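Local coordinates for xylose isomerase domain protein (Alicyclobacillus acidocaldarius subsp. acidocaldarius, PDB 3U0H) that is of uncertain function, but belongs to the xylose isomerase-like TIM-barrel family and is probably an isomerase, at residues A[160-163]-A[164-167]; A[195-198]-A[199-202]. One frame throughout, in Å; residues are numbered along the deposited sequence.

Contact 1: residues A[160-163]-A[164-167]; sequences ADLK and TFWE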
loop_
_atom_site.group_PDB
_atom_site.type_symbol
_atom_site.label_atom_id
_atom_site.label_comp_id
_atom_site.label_asym_id
_atom_site.label_seq_id
_atom_site.Cartn_x
_atom_site.Cartn_y
_atom_site.Cartn_z
ATOM N N ALA A 160 -22.034 10.815 9.019
ATOM C CA ALA A 160 -21.627 11.512 7.745
ATOM C C ALA A 160 -20.222 12.102 7.893
ATOM O O ALA A 160 -19.374 11.956 7.031
ATOM C CB ALA A 160 -22.646 12.620 7.304
ATOM N N ASP A 161 -19.970 12.748 9.016
ATOM C CA ASP A 161 -18.621 13.254 9.313
ATOM C C ASP A 161 -17.591 12.112 9.343
ATOM O O ASP A 161 -16.514 12.210 8.736
ATOM C CB ASP A 161 -18.562 13.952 10.674
ATOM C CG ASP A 161 -19.293 15.285 10.719
ATOM O OD1 ASP A 161 -19.823 15.734 9.693
ATOM O OD2 ASP A 161 -19.363 15.841 11.845
ATOM N N LEU A 162 -17.917 11.067 10.104
ATOM C CA LEU A 162 -17.031 9.924 10.214
ATOM C C LEU A 162 -16.681 9.334 8.847
ATOM O O LEU A 162 -15.527 8.932 8.636
ATOM C CB LEU A 162 -17.626 8.829 11.094
ATOM C CG LEU A 162 -16.751 7.557 11.277
ATOM C CD1 LEU A 162 -15.377 7.881 11.829
ATOM C CD2 LEU A 162 -17.457 6.516 12.191
ATOM N N LYS A 163 -17.664 9.251 7.940
ATOM C CA LYS A 163 -17.384 8.708 6.623
ATOM C C LYS A 163 -16.391 9.551 5.835
ATOM O O LYS A 163 -15.600 8.983 5.075
ATOM C CB LYS A 163 -18.623 8.629 5.792
ATOM C CG LYS A 163 -19.554 7.490 6.091
ATOM C CD LYS A 163 -20.811 7.740 5.239
ATOM C CE LYS A 163 -21.564 6.479 4.883
ATOM N NZ LYS A 163 -22.913 6.780 4.297
ATOM N N THR A 164 -16.411 10.876 5.972
ATOM C CA THR A 164 -15.367 11.668 5.295
ATOM C C THR A 164 -14.023 11.383 5.980
ATOM O O THR A 164 -12.988 11.319 5.330
ATOM C CB THR A 164 -15.652 13.161 5.283
ATOM O OG1 THR A 164 -15.588 13.646 6.648
ATOM C CG2 THR A 164 -17.078 13.432 4.682
ATOM N N PHE A 165 -14.032 11.102 7.268
ATOM C CA PHE A 165 -12.755 10.922 8.010
ATOM C C PHE A 165 -12.085 9.612 7.613
ATOM O O PHE A 165 -10.862 9.583 7.497
ATOM C CB PHE A 165 -12.980 11.058 9.505
ATOM C CG PHE A 165 -11.724 10.988 10.349
ATOM C CD1 PHE A 165 -10.629 11.795 10.081
ATOM C CD2 PHE A 165 -11.672 10.156 11.446
ATOM C CE1 PHE A 165 -9.506 11.741 10.859
ATOM C CE2 PHE A 165 -10.517 10.089 12.213
ATOM C CZ PHE A 165 -9.439 10.890 11.923
ATOM N N TRP A 166 -12.877 8.572 7.296
ATOM C CA TRP A 166 -12.359 7.368 6.616
ATOM C C TRP A 166 -11.460 7.632 5.439
ATOM O O TRP A 166 -10.528 6.932 5.197
ATOM C CB TRP A 166 -13.491 6.429 6.163
ATOM C CG TRP A 166 -14.329 5.878 7.295
ATOM C CD1 TRP A 166 -13.986 5.789 8.647
ATOM C CD2 TRP A 166 -15.638 5.246 7.187
ATOM N NE1 TRP A 166 -14.969 5.195 9.365
ATOM C CE2 TRP A 166 -16.036 4.909 8.551
ATOM C CE3 TRP A 166 -16.536 5.035 6.141
ATOM C CZ2 TRP A 166 -17.259 4.305 8.838
ATOM C CZ3 TRP A 166 -17.768 4.429 6.446
ATOM C CH2 TRP A 166 -18.113 4.061 7.770
ATOM N N GLU A 167 -11.729 8.632 4.669
ATOM C CA GLU A 167 -10.889 8.937 3.515
ATOM C C GLU A 167 -9.512 9.426 3.965
ATOM O O GLU A 167 -8.536 9.130 3.356
ATOM C CB GLU A 167 -11.556 10.039 2.679
ATOM C CG GLU A 167 -12.925 9.684 2.079
ATOM C CD GLU A 167 -13.558 10.837 1.256
ATOM O OE1 GLU A 167 -12.820 11.635 0.602
ATOM O OE2 GLU A 167 -14.819 10.943 1.271
#
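On helix 159-169, an outer helix of the TIM barrel, L162 and K163 pack against the indole of W166 a helical turn further along. The contacts come over a single face. L162 O stands above the pyrrole half, L162 CG approaches W166 NE1 to 3.5 Å from the same side, and the K163 backbone covers the six-membered ring, its CA making a CH-pi contact 4.2 Å from the centroid. K163 CG extends this cover to the benzo rim, 3.6 Å from W166 CZ3. With CG anti to its carbonyl carbon (chi1 -62°), W166 leans back toward these two residues. L162 CD1 lies between the two aromatic rings, beside W166 NE1 and at the edge of the F165 ring near its plane, 4.4 Å from F165 CD2.

On another side of the helix, T164 OG1 donates to D161 O at 2.7 Å, tilted 16° from the carbonyl plane. D161 O also receives F165 N at 3.1 Å, in the carbonyl plane, so two donors grip one oxygen. A first torsion of 67° sets the hydroxyl between the backbone N and carbonyl carbon of T164, where it can reach back one turn. W166 N closes a regular helical bond to L162 O at 3.0 Å.

L162 and W166 rest on A176, and W166 also on V174, of strand 174-179, where W166 NE1 makes a weak hydrogen bond to G175 O; F165 packs on helix 113-131 and F155. D161 divides its oxygens between R115 of the second subunit and Q157 N, and E167 OE1 pairs with R122 of that subunit. Apolar and aromatic groups thus fasten the helix to the barrel, its backbone satisfies the T164 hydroxyl, and the arginines would be expected to keep both carboxylates ionised.

Contact 2: residues A[195-198]-A[199-202]; sequences QLPP and EKVV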
loop_
_atom_site.group_PDB
_atom_site.type_symbol
_atom_site.label_atom_id
_atom_site.label_comp_id
_atom_site.label_asym_id
_atom_site.label_seq_id
_atom_site.Cartn_x
_atom_site.Cartn_y
_atom_site.Cartn_z
ATOM N N GLN A 195 -27.865 1.880 4.991
ATOM C CA GLN A 195 -27.153 2.026 3.742
ATOM C C GLN A 195 -25.682 1.784 3.942
ATOM O O GLN A 195 -24.929 1.901 3.008
ATOM C CB GLN A 195 -27.469 3.398 3.168
ATOM C CG GLN A 195 -28.839 3.346 2.425
ATOM C CD GLN A 195 -29.631 4.655 2.459
ATOM O OE1 GLN A 195 -29.103 5.691 2.886
ATOM N NE2 GLN A 195 -30.912 4.613 2.048
ATOM N N LEU A 196 -25.248 1.508 5.181
ATOM C CA LEU A 196 -23.826 1.142 5.458
ATOM C C LEU A 196 -23.460 -0.244 4.945
ATOM O O LEU A 196 -24.189 -1.186 5.180
ATOM C CB LEU A 196 -23.509 1.141 6.941
ATOM C CG LEU A 196 -23.362 2.482 7.594
ATOM C CD1 LEU A 196 -23.191 2.229 9.071
ATOM C CD2 LEU A 196 -22.185 3.244 6.985
ATOM N N PRO A 197 -22.301 -0.388 4.329
ATOM C CA PRO A 197 -21.925 -1.774 4.052
ATOM C C PRO A 197 -21.694 -2.526 5.363
ATOM O O PRO A 197 -21.239 -1.933 6.326
ATOM C CB PRO A 197 -20.633 -1.645 3.222
ATOM C CG PRO A 197 -20.639 -0.202 2.727
ATOM C CD PRO A 197 -21.322 0.585 3.804
ATOM N N PRO A 198 -22.047 -3.805 5.406
ATOM C CA PRO A 198 -22.094 -4.612 6.620
ATOM C C PRO A 198 -20.800 -4.578 7.382
ATOM O O PRO A 198 -20.800 -4.591 8.617
ATOM C CB PRO A 198 -22.278 -6.054 6.120
ATOM C CG PRO A 198 -22.569 -5.964 4.646
ATOM C CD PRO A 198 -22.513 -4.536 4.205
ATOM N N GLU A 199 -19.707 -4.584 6.628
ATOM C CA GLU A 199 -18.418 -4.687 7.235
ATOM C C GLU A 199 -18.073 -3.361 7.920
ATOM O O GLU A 199 -17.155 -3.322 8.751
ATOM C CB GLU A 199 -17.336 -5.064 6.223
ATOM C CG GLU A 199 -17.035 -3.986 5.175
ATOM C CD GLU A 199 -17.902 -4.162 3.952
ATOM O OE1 GLU A 199 -18.847 -4.999 4.054
ATOM O OE2 GLU A 199 -17.603 -3.523 2.901
ATOM N N LYS A 200 -18.832 -2.304 7.625
ATOM C CA LYS A 200 -18.594 -1.006 8.289
ATOM C C LYS A 200 -19.285 -0.829 9.650
ATOM O O LYS A 200 -18.899 0.058 10.450
ATOM C CB LYS A 200 -18.949 0.117 7.370
ATOM C CG LYS A 200 -18.072 0.146 6.151
ATOM C CD LYS A 200 -16.676 0.622 6.477
ATOM C CE LYS A 200 -15.887 0.913 5.174
ATOM N NZ LYS A 200 -14.788 -0.105 5.025
ATOM N N VAL A 201 -20.236 -1.720 9.957
ATOM C CA VAL A 201 -20.786 -1.816 11.308
ATOM C C VAL A 201 -19.931 -2.832 12.111
ATOM O O VAL A 201 -20.094 -4.085 11.982
ATOM C CB VAL A 201 -22.260 -2.212 11.315
ATOM C CG1 VAL A 201 -22.822 -2.044 12.728
ATOM C CG2 VAL A 201 -23.064 -1.393 10.322
ATOM N N VAL A 202 -18.998 -2.283 12.898
ATOM C CA VAL A 202 -17.981 -3.066 13.582
ATOM C C VAL A 202 -18.525 -3.527 14.932
ATOM O O VAL A 202 -18.285 -4.650 15.321
ATOM C CB VAL A 202 -16.689 -2.231 13.765
ATOM C CG1 VAL A 202 -15.607 -3.011 14.527
ATOM C CG2 VAL A 202 -16.128 -1.771 12.390
HETATM O O HOH W 1 -20.312 -6.411 10.801
#
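P197 CB lies over one face of the E199 carboxylate, 3.6 Å from E199 OE2, and the P198 ring flanks the OE1 end on that same side, with P198 CD 3.7 Å from E199 OE1. Two torsions turn the carboxylate back to the prolines: chi1 (68°) sets E199 CG between the backbone N and the carbonyl carbon, and the chain then bends sharply at chi2 (-91°). The proline contacts are apolar; the charge is met at OE2 by a salt bridge with R91 of the third subunit. P197 also offers its ring CD to K200 CG, at 4.0 Å.

The backbone of the same residues makes a short 3-10 turn. K200 N donates to P197 O at 2.8 Å and V201 N to P198 O at 3.2 Å, both donors standing well above the plane of the carbonyl they meet, in keeping with so tight a turn. P198 O and V201 O come close as two acceptors, and one water donates to both, at 2.9 Å to P198 O and 2.6 Å to V201 O, bridging them. L196 CD1 meets V201 CG2 at 3.8 Å, the two side chains crossing at about a right angle.

The turn delivers the chain from helix 190-194 into strand 201-206 of the barrel. K200 and V202 bond through their backbones to A176 of the adjacent strand 174-179, R137 holds E199 O, and L196 and K200 pack on helix 159-169.

Contacts 1 and 2, their centres about 13 Å apart, touch: K163 CE and W166 CH2 rest on L196 CD2, and W166 CH2 on K200 CD. Contact 2 lies deeper, its centre about 14 Å from the chain's centre, with no exposed residue among those touching; contact 1 is centred about 18 Å out, with A160 and K163 exposed. Both flank strand 174-179, contact 1 through side chains and contact 2 through backbone bonds. Contact 1 is regular helix dominated by aromatic packing; contact 2 is a proline-shaped turn tied by 3-10 bonds and a water. Contact 1 sends two carboxylates to arginines of the second subunit, contact 2 one to an arginine of the third.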